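Alpha-1,3-glucanase (Streptomyces thermodiastaticus, PDB 7C7D) hydrolyses internal alpha-1,3-linkages of glucan, as a thermostable glycoside hydrolase of family GH87 with a calcium-bound beta-sandwich beside a parallel beta-helix. Local coordinates at residues A[72-78]-A[90-94]; A[80-86]-A[156-162]; A[99-105]-A[176-182]; A[122-126]-A[185-190]. One frame throughout, in Å; residues are numbered along the deposited sequence.

The chain first turns back on itself in contact 1, where 72-78 meets 90-94 across a loop of eleven residues. That loop carries segment 80-86, which contact 2 joins to 156-162, so contacts 1 and 2 cross. Contact 3 opens next, after contact 1 has closed. It pairs 99-105 with 176-182, and its span crosses that of contact 2. Contact 4, from 122-126 to 185-190, crosses both contact 2 and contact 3. Contacts 1 and 4 reach one antiparallel sheet through strands 92-95 and 188-196. Contact 3 lies in the other antiparallel sheet, and contact 4 bridges the two. Contact 2 joins two loops beside the beta-helix.

Contact 1: A[72-78]-A[90-94]; sequences TKIGPDY and RQAVR. With CA (calcium ion), chain C.
The Tyr78 ring lies over Arg90, with Arg90 CG 3.9 Å from the Tyr78 ring centroid in a CH-pi contact over the face. The Arg90 chain bends at its second torsion (chi2 -57°). This brings its guanidinium beside Tyr78 CD2 and CE2, turned 41° from the ring, with CD2 above the guanidinium centre. The charged group is also held from the beta-helix side: NE makes a salt bridge to Asp424, and NH2 bonds to the carbonyls of Thr425 and Arg459. Pro76, after a cis peptide bond, lays its ring alongside the Gln91 chain, with Pro76 CD 4.0 Å from Gln91 CG. Gly75 has a positive phi, and a side chain there would run into the carbonyl of Arg90.

The paired strands begin beyond this turn. Ile74 N donates to Ala92 O at 2.8 Å, and Arg94 N donates to Thr72 O at the same length. Ile74 CG1 packs on Ala92 CB at 4.0 Å. Arg94 bends at chi3 (70°), and its guanidinium returns over Thr72 while NH1 meets Ile74 CG2 at 3.5 Å. A water links Thr72 OG1 to Arg94 O. The backbone oxygen of Gln91 binds calcium at 2.4 Å; Glu63, Glu65, Ser88 and Asp191 complete the protein ligands. This site ties the turn to the sheet. Strand 72-74 pairs antiparallel with 92-95, which in turn pairs with 188-196, where Val93 bonds to Val190 and Thr189 packs against Ile74, Ala92 and Arg94.

Contact 2: A[80-86]-A[156-162]; sequences QGTLASE and AKTHHFY
Glu86 reaches across to the backbone of 156-162 and grips two successive amides with its carboxylate. Phe161 N donates to Glu86 OE1 at 2.8 Å, on the syn side and 22° out of the carboxylate plane. His160 N donates to Glu86 OE2 at 2.9 Å, on the syn lone pair. A water donates to OE1 as well, a third bond to the carboxylate, and accepts from Tyr162 N. An extended chain beyond CG (chi2 -163°) brings the carboxylate this far, over one face of the Phe161 ring.

Packing is close around this anchor. Leu83 CD1 sits 3.6 Å from Phe161 CB and also touches the Tyr162 ring. Tyr162 OH donates to Leu83 O at 2.9 Å, arriving from above the carbonyl plane. Tyr162 CE1 meets Glu86 CB at 3.7 Å.

The other end is looser and wetter. Gln80 and Lys157 cross obliquely, joined by a weak bond from Lys157 NZ to Gln80 OE1 at 3.3 Å. One water bridges Gln80 NE2 and Lys157 N. Another bridges the carbonyls of Gly81 and Thr158. Gln80 NE2 also bonds to Gly155.

Without the Glu86 carboxylate, as with an alanine here, the amides of His160 and Phe161 would probably lose their acceptor.

Contact 2 joins two loops of the calcium-binding domain where they meet the beta-helix; His160 ND1 bonds to Asn402 there. A buried carboxylate held by two amides and a water is likely to be stabilised as an anion.

Contact 3: A[99-105]-A[176-182]; sequences QRVEFTV and GDTVTLQ
Arg100 sets CG between its own N and carbonyl carbon (chi1 59°), while Gln182 turns CG anti to its N (chi1 -178°) and bends at chi2. The two chains then run side by side, and Arg100 NH1 donates to Gln182 OE1 at 3.0 Å. The donor stands above the amide carbonyl plane, 43° out of it. The Arg100 methylenes lean on the neighbouring threonine, with Arg100 CB 3.6 Å from Thr180 CG2. On the same face Glu102 extends across Thr180 and Thr178, its CG 3.3 Å from Thr180 OG1.

The opposite face is apolar. Phe103 CE2 meets Leu181 CD1 at 3.7 Å, and Val105 CG2 meets Val179 CG2 at 3.6 Å. The carbonyl of Val179 lies at the edge of the Phe103 ring, in its plane, while accepting from Phe103 N at 2.7 Å.

The backbones form a regular antiparallel pair. Val101 with Leu181 and Phe103 with Val179 are hydrogen-bonded pairs, and Val105 N to Asp177 O continues the pairing into the loop. Strands 68-69 and 123-130 lie on the outer sides of this pair. Leu181 and Phe103 also touch strand 188-196 of the other sheet.

The backbone bonds hold the strands together, while the hydrocarbon face of Phe103, Val179 and Leu181 packs into the core between the two sheets and the face of Arg100 and Glu102 keeps its polar groups away from that core.

Contact 4: A[122-126]-A[185-190]; sequences QSGTL and NVQVTV
Asn185 reaches toward strand 123-126, and its amide brackets Thr125. From CB the chain turns to CG, which lies between the backbone N and carbonyl carbon (chi1 55°) and is 3.7 Å from Thr125 N. At the tip the two branches divide. Asn185 OD1 accepts from Thr125 N at 2.9 Å, in the carbonyl plane and on a lone pair, with a nearly straight N-H...O angle of 170°. Asn185 ND2 donates to Thr125 OG1, with the hydroxyl tilted out of the amide plane. OD1 also lies 3.4 Å from Gly124 CA. A side chain on Gly124 would run into OD1 and Val186 CG1.

Were a valine to stand at Thr125, Asn185 ND2 would be likely to lose its acceptor, leaving the amide held through OD1.

Segments 122-126 and 185-190 run 76° apart and belong to different antiparallel sheets, strand 123-130 in one and 188-196 in the other. They face each other as the layers of a beta-sandwich do. Between them Val186 CG1 packs on Gly124 CA at 3.8 Å, and Val186 CG2 passes Gln122 OE1. Val186 also touches Val141 of the neighbouring strand. Deeper in, Leu126 spreads its two methyls: CD1 meets Val188 CG2 at 4.2 Å and CD2 meets Val190 CG2 at 4.3 Å.

Two waters fill the polar side. One donates to Ser123 O and Asn185 O. The other donates to Thr125 O and Val186 O and accepts from Asn185 N, at 3.2 Å from that nitrogen.

Contact 1: A[72-78]-A[90-94]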
# COMPACT_ATOMS: atom_id res chain seq x y z
N THR A 72 -21.25 -14.29 -10.79
CA THR A 72 -21.71 -14.55 -9.43
C THR A 72 -20.92 -13.68 -8.46
O THR A 72 -19.69 -13.76 -8.43
CB THR A 72 -21.49 -16.03 -9.08
OG1 THR A 72 -22.17 -16.86 -10.03
CG2 THR A 72 -22.02 -16.32 -7.67
N LYS A 73 -21.62 -12.88 -7.67
CA LYS A 73 -20.96 -12.06 -6.67
C LYS A 73 -20.47 -12.94 -5.52
O LYS A 73 -21.18 -13.85 -5.07
CB LYS A 73 -21.93 -11.01 -6.13
CG LYS A 73 -21.28 -9.81 -5.44
CD LYS A 73 -22.32 -8.78 -4.97
CE LYS A 73 -22.96 -8.01 -6.13
NZ LYS A 73 -23.83 -6.87 -5.69
N ILE A 74 -19.25 -12.69 -5.06
CA ILE A 74 -18.70 -13.34 -3.87
C ILE A 74 -18.52 -12.29 -2.79
O ILE A 74 -18.34 -11.10 -3.08
CB ILE A 74 -17.40 -14.13 -4.12
CG1 ILE A 74 -16.23 -13.19 -4.48
CG2 ILE A 74 -17.62 -15.19 -5.19
CD1 ILE A 74 -14.88 -13.87 -4.46
N GLY A 75 -18.57 -12.73 -1.53
CA GLY A 75 -18.44 -11.84 -0.40
C GLY A 75 -19.76 -11.15 -0.07
O GLY A 75 -20.78 -11.40 -0.71
N PRO A 76 -19.75 -10.27 0.93
CA PRO A 76 -18.58 -9.88 1.73
C PRO A 76 -18.13 -10.97 2.69
O PRO A 76 -18.94 -11.70 3.24
CB PRO A 76 -19.07 -8.66 2.50
CG PRO A 76 -20.54 -8.82 2.58
CD PRO A 76 -20.95 -9.48 1.30
N ASP A 77 -16.82 -11.07 2.89
CA ASP A 77 -16.24 -12.00 3.86
C ASP A 77 -14.92 -11.41 4.30
O ASP A 77 -14.14 -10.95 3.46
CB ASP A 77 -16.01 -13.37 3.21
CG ASP A 77 -15.80 -14.49 4.22
OD1 ASP A 77 -15.66 -14.20 5.43
OD2 ASP A 77 -15.77 -15.66 3.78
N TYR A 78 -14.68 -11.39 5.61
CA TYR A 78 -13.42 -10.93 6.18
C TYR A 78 -12.53 -12.07 6.63
O TYR A 78 -11.40 -11.84 7.05
CB TYR A 78 -13.68 -9.99 7.37
CG TYR A 78 -14.31 -8.67 6.99
CD1 TYR A 78 -15.65 -8.59 6.62
CD2 TYR A 78 -13.55 -7.50 6.99
CE1 TYR A 78 -16.22 -7.38 6.27
CE2 TYR A 78 -14.11 -6.29 6.64
CZ TYR A 78 -15.45 -6.24 6.28
OH TYR A 78 -16.00 -5.03 5.93
N ARG A 90 -14.27 -6.31 -0.04
CA ARG A 90 -14.53 -7.67 0.40
C ARG A 90 -15.47 -8.42 -0.53
O ARG A 90 -16.06 -9.43 -0.13
CB ARG A 90 -15.02 -7.75 1.85
CG ARG A 90 -14.23 -6.88 2.80
CD ARG A 90 -12.73 -7.19 2.80
NE ARG A 90 -12.08 -6.30 3.75
CZ ARG A 90 -11.08 -6.61 4.56
NH1 ARG A 90 -10.51 -7.81 4.51
NH2 ARG A 90 -10.65 -5.70 5.43
N GLN A 91 -15.63 -7.93 -1.76
CA GLN A 91 -16.54 -8.52 -2.73
C GLN A 91 -15.91 -8.48 -4.11
O GLN A 91 -15.10 -7.60 -4.41
CB GLN A 91 -17.87 -7.76 -2.77
CG GLN A 91 -18.64 -7.81 -1.48
CD GLN A 91 -19.70 -6.75 -1.44
OE1 GLN A 91 -20.82 -6.96 -1.89
NE2 GLN A 91 -19.35 -5.57 -0.93
N ALA A 92 -16.31 -9.43 -4.95
CA ALA A 92 -15.83 -9.51 -6.32
C ALA A 92 -16.89 -10.27 -7.11
O ALA A 92 -17.90 -10.71 -6.56
CB ALA A 92 -14.46 -10.19 -6.38
N VAL A 93 -16.64 -10.44 -8.41
CA VAL A 93 -17.59 -11.12 -9.29
C VAL A 93 -16.86 -12.24 -10.01
O VAL A 93 -15.90 -11.99 -10.75
CB VAL A 93 -18.23 -10.15 -10.30
CG1 VAL A 93 -19.17 -10.90 -11.22
CG2 VAL A 93 -18.98 -9.03 -9.57
N ARG A 94 -17.31 -13.47 -9.79
CA ARG A 94 -16.72 -14.64 -10.44
C ARG A 94 -17.38 -14.82 -11.80
O ARG A 94 -18.61 -14.95 -11.89
CB ARG A 94 -16.94 -15.88 -9.59
CG ARG A 94 -16.31 -17.14 -10.20
CD ARG A 94 -16.36 -18.31 -9.24
NE ARG A 94 -17.72 -18.81 -9.04
CZ ARG A 94 -18.37 -18.79 -7.88
NH1 ARG A 94 -17.79 -18.30 -6.80
NH2 ARG A 94 -19.60 -19.26 -7.81
CA CA C . -14.50 -5.46 -5.23
O HOH W 1 -20.25 -17.35 -12.07
O HOH W 2 -9.35 -9.87 6.95

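Contact 2: A[80-86]-A[156-162]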
# COMPACT_ATOMS: atom_id res chain seq x y z
N GLN A 80 -9.91 -14.68 7.32
CA GLN A 80 -8.53 -14.74 6.85
C GLN A 80 -8.34 -15.89 5.87
O GLN A 80 -8.79 -17.02 6.12
CB GLN A 80 -7.59 -14.92 8.04
CG GLN A 80 -6.13 -14.92 7.65
CD GLN A 80 -5.20 -15.22 8.81
OE1 GLN A 80 -5.64 -15.45 9.94
NE2 GLN A 80 -3.90 -15.23 8.53
N GLY A 81 -7.68 -15.60 4.76
CA GLY A 81 -7.34 -16.61 3.79
C GLY A 81 -8.39 -16.91 2.75
O GLY A 81 -8.15 -17.76 1.88
N THR A 82 -9.55 -16.25 2.79
CA THR A 82 -10.57 -16.45 1.78
C THR A 82 -10.36 -15.50 0.60
O THR A 82 -9.80 -14.41 0.73
CB THR A 82 -11.97 -16.23 2.36
OG1 THR A 82 -12.12 -14.86 2.77
CG2 THR A 82 -12.23 -17.18 3.53
N LEU A 83 -10.85 -15.93 -0.57
CA LEU A 83 -10.73 -15.10 -1.76
C LEU A 83 -11.42 -13.76 -1.59
O LEU A 83 -10.86 -12.71 -1.95
CB LEU A 83 -11.30 -15.86 -2.97
CG LEU A 83 -11.10 -15.24 -4.35
CD1 LEU A 83 -9.63 -15.01 -4.65
CD2 LEU A 83 -11.73 -16.14 -5.40
N ALA A 84 -12.63 -13.76 -1.02
CA ALA A 84 -13.34 -12.49 -0.84
C ALA A 84 -12.62 -11.55 0.11
O ALA A 84 -12.69 -10.33 -0.06
CB ALA A 84 -14.76 -12.75 -0.36
N SER A 85 -11.90 -12.09 1.11
CA SER A 85 -11.28 -11.22 2.11
C SER A 85 -10.24 -10.30 1.50
O SER A 85 -10.02 -9.20 2.02
CB SER A 85 -10.67 -12.03 3.25
OG SER A 85 -9.48 -12.71 2.84
N GLU A 86 -9.59 -10.74 0.42
CA GLU A 86 -8.56 -9.93 -0.22
C GLU A 86 -9.10 -9.03 -1.32
O GLU A 86 -8.33 -8.30 -1.94
CB GLU A 86 -7.43 -10.81 -0.78
CG GLU A 86 -6.47 -11.36 0.28
CD GLU A 86 -5.16 -11.85 -0.31
OE1 GLU A 86 -5.03 -11.87 -1.54
OE2 GLU A 86 -4.27 -12.23 0.48
N ALA A 156 0.38 -16.23 9.37
CA ALA A 156 0.06 -15.96 7.98
C ALA A 156 -0.46 -17.22 7.30
O ALA A 156 -0.03 -18.34 7.61
CB ALA A 156 1.30 -15.44 7.25
N LYS A 157 -1.40 -17.03 6.39
CA LYS A 157 -1.91 -18.09 5.52
C LYS A 157 -1.55 -17.74 4.09
O LYS A 157 -1.11 -16.62 3.80
CB LYS A 157 -3.43 -18.22 5.67
CG LYS A 157 -3.87 -18.71 7.04
CD LYS A 157 -5.38 -18.92 7.09
CE LYS A 157 -5.79 -19.62 8.38
NZ LYS A 157 -5.68 -18.72 9.55
N THR A 158 -1.74 -18.70 3.18
CA THR A 158 -1.56 -18.42 1.76
C THR A 158 -2.34 -17.16 1.40
O THR A 158 -3.47 -16.96 1.86
CB THR A 158 -2.08 -19.57 0.90
OG1 THR A 158 -1.51 -20.80 1.35
CG2 THR A 158 -1.69 -19.36 -0.56
N HIS A 159 -1.72 -16.30 0.60
CA HIS A 159 -2.29 -14.98 0.38
C HIS A 159 -1.91 -14.51 -1.02
O HIS A 159 -1.36 -15.26 -1.83
CB HIS A 159 -1.87 -14.01 1.49
CG HIS A 159 -0.39 -13.91 1.69
ND1 HIS A 159 0.32 -14.79 2.47
CD2 HIS A 159 0.51 -13.01 1.22
CE1 HIS A 159 1.60 -14.45 2.47
NE2 HIS A 159 1.74 -13.37 1.72
N HIS A 160 -2.24 -13.25 -1.32
CA HIS A 160 -1.85 -12.63 -2.59
C HIS A 160 -2.58 -13.30 -3.76
O HIS A 160 -1.96 -13.69 -4.75
CB HIS A 160 -0.33 -12.68 -2.76
CG HIS A 160 0.25 -11.54 -3.54
ND1 HIS A 160 0.35 -10.26 -3.05
CD2 HIS A 160 0.82 -11.52 -4.77
CE1 HIS A 160 0.93 -9.49 -3.95
NE2 HIS A 160 1.23 -10.23 -5.00
N PHE A 161 -3.90 -13.43 -3.64
CA PHE A 161 -4.69 -14.15 -4.64
C PHE A 161 -4.92 -13.34 -5.90
O PHE A 161 -5.17 -13.92 -6.96
CB PHE A 161 -6.06 -14.52 -4.07
CG PHE A 161 -5.99 -15.22 -2.74
CD1 PHE A 161 -5.16 -16.32 -2.56
CD2 PHE A 161 -6.76 -14.79 -1.68
CE1 PHE A 161 -5.10 -16.96 -1.34
CE2 PHE A 161 -6.70 -15.42 -0.46
CZ PHE A 161 -5.87 -16.51 -0.29
N TYR A 162 -4.89 -12.02 -5.80
CA TYR A 162 -5.24 -11.14 -6.91
C TYR A 162 -3.98 -10.64 -7.60
O TYR A 162 -2.85 -10.89 -7.17
CB TYR A 162 -6.12 -9.97 -6.42
CG TYR A 162 -7.49 -10.42 -5.93
CD1 TYR A 162 -7.66 -10.89 -4.64
CD2 TYR A 162 -8.60 -10.39 -6.78
CE1 TYR A 162 -8.89 -11.33 -4.19
CE2 TYR A 162 -9.84 -10.84 -6.35
CZ TYR A 162 -9.98 -11.31 -5.05
OH TYR A 162 -11.20 -11.75 -4.63
O HOH W 3 -2.73 -14.46 6.04
O HOH W 4 -5.45 -18.92 2.34
O HOH W 5 -4.41 -10.18 -3.56

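Contact 3: A[99-105]-A[176-182]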
# COMPACT_ATOMS: atom_id res chain seq x y z
N GLN A 99 -19.51 -15.35 -19.16
CA GLN A 99 -20.07 -14.34 -18.31
C GLN A 99 -19.25 -13.08 -18.39
O GLN A 99 -18.07 -13.10 -18.74
CB GLN A 99 -20.23 -14.89 -16.87
CG GLN A 99 -21.14 -16.16 -16.83
CD GLN A 99 -21.18 -16.90 -15.50
OE1 GLN A 99 -20.33 -16.72 -14.63
NE2 GLN A 99 -22.17 -17.78 -15.37
N ARG A 100 -19.92 -11.97 -18.12
CA ARG A 100 -19.34 -10.67 -18.34
C ARG A 100 -19.70 -9.77 -17.18
O ARG A 100 -20.65 -10.02 -16.44
CB ARG A 100 -19.82 -10.07 -19.66
CG ARG A 100 -21.32 -9.92 -19.75
CD ARG A 100 -21.76 -9.60 -21.17
NE ARG A 100 -23.07 -10.15 -21.51
CZ ARG A 100 -23.27 -11.34 -22.07
NH1 ARG A 100 -22.24 -12.13 -22.36
NH2 ARG A 100 -24.50 -11.73 -22.35
N VAL A 101 -18.92 -8.72 -17.05
CA VAL A 101 -19.26 -7.64 -16.14
C VAL A 101 -19.18 -6.35 -16.95
O VAL A 101 -18.19 -6.12 -17.65
CB VAL A 101 -18.36 -7.61 -14.89
CG1 VAL A 101 -16.90 -7.57 -15.27
CG2 VAL A 101 -18.72 -6.43 -14.01
N GLU A 102 -20.25 -5.57 -16.91
CA GLU A 102 -20.40 -4.38 -17.74
C GLU A 102 -20.31 -3.16 -16.84
O GLU A 102 -21.20 -2.91 -16.02
CB GLU A 102 -21.75 -4.42 -18.45
CG GLU A 102 -22.00 -3.25 -19.37
CD GLU A 102 -23.31 -3.39 -20.12
OE1 GLU A 102 -23.92 -4.48 -20.05
OE2 GLU A 102 -23.72 -2.42 -20.77
N PHE A 103 -19.22 -2.41 -16.98
CA PHE A 103 -18.98 -1.23 -16.17
C PHE A 103 -19.54 -0.00 -16.87
O PHE A 103 -19.40 0.15 -18.09
CB PHE A 103 -17.48 -1.01 -15.98
CG PHE A 103 -16.82 -2.04 -15.12
CD1 PHE A 103 -16.71 -1.86 -13.75
CD2 PHE A 103 -16.27 -3.18 -15.68
CE1 PHE A 103 -16.09 -2.80 -12.96
CE2 PHE A 103 -15.65 -4.13 -14.89
CZ PHE A 103 -15.56 -3.94 -13.53
N THR A 104 -20.14 0.89 -16.10
CA THR A 104 -20.44 2.23 -16.58
C THR A 104 -19.21 3.09 -16.32
O THR A 104 -18.76 3.21 -15.18
CB THR A 104 -21.68 2.79 -15.91
OG1 THR A 104 -22.82 2.01 -16.29
CG2 THR A 104 -21.90 4.24 -16.34
N VAL A 105 -18.66 3.67 -17.38
CA VAL A 105 -17.43 4.45 -17.28
C VAL A 105 -17.67 5.66 -16.39
O VAL A 105 -18.65 6.41 -16.61
CB VAL A 105 -16.97 4.87 -18.69
CG1 VAL A 105 -15.82 5.82 -18.62
CG2 VAL A 105 -16.60 3.63 -19.50
N GLY A 176 -20.56 7.45 -18.76
CA GLY A 176 -21.78 6.93 -19.33
C GLY A 176 -21.57 5.85 -20.37
O GLY A 176 -22.51 5.08 -20.64
N ASP A 177 -20.39 5.78 -20.97
CA ASP A 177 -20.06 4.68 -21.86
C ASP A 177 -20.01 3.38 -21.07
O ASP A 177 -20.03 3.36 -19.83
CB ASP A 177 -18.69 4.91 -22.51
CG ASP A 177 -18.73 5.93 -23.63
OD1 ASP A 177 -19.79 6.57 -23.82
OD2 ASP A 177 -17.70 6.09 -24.31
N THR A 178 -19.96 2.27 -21.80
CA THR A 178 -19.90 0.95 -21.20
C THR A 178 -18.59 0.28 -21.59
O THR A 178 -18.21 0.29 -22.77
CB THR A 178 -21.06 0.08 -21.68
OG1 THR A 178 -21.08 0.06 -23.11
CG2 THR A 178 -22.38 0.63 -21.17
N VAL A 179 -17.89 -0.27 -20.60
CA VAL A 179 -16.75 -1.15 -20.82
C VAL A 179 -17.11 -2.49 -20.21
O VAL A 179 -17.40 -2.57 -19.01
CB VAL A 179 -15.46 -0.58 -20.22
CG1 VAL A 179 -14.33 -1.61 -20.29
CG2 VAL A 179 -15.06 0.70 -20.93
N THR A 180 -17.11 -3.53 -21.04
CA THR A 180 -17.50 -4.87 -20.61
C THR A 180 -16.29 -5.79 -20.66
O THR A 180 -15.55 -5.80 -21.64
CB THR A 180 -18.62 -5.42 -21.49
OG1 THR A 180 -19.76 -4.55 -21.40
CG2 THR A 180 -19.03 -6.81 -21.03
N LEU A 181 -16.09 -6.54 -19.58
CA LEU A 181 -15.09 -7.58 -19.52
C LEU A 181 -15.80 -8.92 -19.66
O LEU A 181 -16.76 -9.19 -18.94
CB LEU A 181 -14.34 -7.52 -18.19
CG LEU A 181 -13.78 -6.16 -17.79
CD1 LEU A 181 -13.03 -6.26 -16.47
CD2 LEU A 181 -12.88 -5.61 -18.89
N GLN A 182 -15.34 -9.74 -20.61
CA GLN A 182 -15.99 -11.00 -20.94
C GLN A 182 -14.99 -12.14 -20.81
O GLN A 182 -13.98 -12.16 -21.51
CB GLN A 182 -16.54 -10.95 -22.37
CG GLN A 182 -17.28 -12.20 -22.78
CD GLN A 182 -18.58 -11.88 -23.48
OE1 GLN A 182 -19.47 -11.26 -22.91
NE2 GLN A 182 -18.68 -12.27 -24.74

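Contact 4: A[122-126]-A[185-190]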
# COMPACT_ATOMS: atom_id res chain seq x y z
N GLN A 122 -3.41 -21.65 -13.44
CA GLN A 122 -4.09 -21.37 -14.69
C GLN A 122 -3.81 -19.95 -15.16
O GLN A 122 -3.35 -19.09 -14.40
CB GLN A 122 -5.60 -21.58 -14.56
CG GLN A 122 -5.97 -23.00 -14.19
CD GLN A 122 -7.46 -23.17 -13.99
OE1 GLN A 122 -8.22 -22.22 -14.14
NE2 GLN A 122 -7.88 -24.38 -13.65
N SER A 123 -4.09 -19.72 -16.43
CA SER A 123 -3.93 -18.41 -17.04
C SER A 123 -4.81 -18.35 -18.27
O SER A 123 -5.32 -19.37 -18.75
CB SER A 123 -2.46 -18.14 -17.40
OG SER A 123 -2.01 -19.07 -18.36
N GLY A 124 -4.99 -17.14 -18.78
CA GLY A 124 -5.76 -16.96 -19.99
C GLY A 124 -5.88 -15.49 -20.33
O GLY A 124 -4.96 -14.70 -20.08
N THR A 125 -7.01 -15.12 -20.92
CA THR A 125 -7.24 -13.73 -21.28
C THR A 125 -8.65 -13.35 -20.89
O THR A 125 -9.49 -14.20 -20.60
CB THR A 125 -7.04 -13.49 -22.78
OG1 THR A 125 -7.87 -14.39 -23.52
CG2 THR A 125 -5.58 -13.71 -23.18
N LEU A 126 -8.89 -12.05 -20.88
CA LEU A 126 -10.19 -11.48 -20.57
C LEU A 126 -10.51 -10.49 -21.68
O LEU A 126 -9.74 -9.54 -21.90
CB LEU A 126 -10.13 -10.78 -19.21
CG LEU A 126 -11.42 -10.31 -18.54
CD1 LEU A 126 -12.42 -11.43 -18.35
CD2 LEU A 126 -11.07 -9.68 -17.20
N ASN A 185 -11.81 -18.07 -21.71
CA ASN A 185 -10.94 -19.24 -21.70
C ASN A 185 -10.40 -19.58 -20.31
O ASN A 185 -9.53 -20.45 -20.21
CB ASN A 185 -9.79 -19.08 -22.69
CG ASN A 185 -8.98 -17.81 -22.46
OD1 ASN A 185 -8.87 -17.33 -21.33
ND2 ASN A 185 -8.41 -17.26 -23.53
N VAL A 186 -10.86 -18.89 -19.27
CA VAL A 186 -10.48 -19.18 -17.89
C VAL A 186 -11.49 -18.46 -17.02
O VAL A 186 -12.02 -17.41 -17.39
CB VAL A 186 -9.03 -18.74 -17.59
CG1 VAL A 186 -8.85 -17.23 -17.77
CG2 VAL A 186 -8.60 -19.18 -16.19
N GLN A 187 -11.78 -19.04 -15.86
CA GLN A 187 -12.71 -18.41 -14.92
C GLN A 187 -11.98 -17.27 -14.21
O GLN A 187 -10.92 -17.48 -13.62
CB GLN A 187 -13.20 -19.44 -13.91
CG GLN A 187 -14.25 -18.94 -12.94
CD GLN A 187 -14.50 -19.95 -11.84
OE1 GLN A 187 -13.65 -20.17 -10.98
NE2 GLN A 187 -15.67 -20.58 -11.87
N VAL A 188 -12.54 -16.07 -14.27
CA VAL A 188 -11.87 -14.88 -13.75
C VAL A 188 -12.75 -14.27 -12.67
O VAL A 188 -13.94 -14.00 -12.90
CB VAL A 188 -11.59 -13.84 -14.85
CG1 VAL A 188 -10.79 -12.67 -14.27
CG2 VAL A 188 -10.85 -14.49 -16.02
N THR A 189 -12.18 -14.03 -11.50
CA THR A 189 -12.86 -13.31 -10.43
C THR A 189 -12.40 -11.86 -10.51
O THR A 189 -11.23 -11.56 -10.25
CB THR A 189 -12.57 -13.95 -9.08
OG1 THR A 189 -13.09 -15.29 -9.10
CG2 THR A 189 -13.24 -13.17 -7.96
N VAL A 190 -13.31 -10.98 -10.91
CA VAL A 190 -12.99 -9.57 -11.12
C VAL A 190 -13.34 -8.78 -9.87
O VAL A 190 -14.48 -8.84 -9.38
CB VAL A 190 -13.74 -9.02 -12.35
CG1 VAL A 190 -13.36 -7.56 -12.59
CG2 VAL A 190 -13.42 -9.86 -13.59
O HOH W 6 -6.69 -20.17 -20.96
O HOH W 7 -11.48 -15.72 -19.61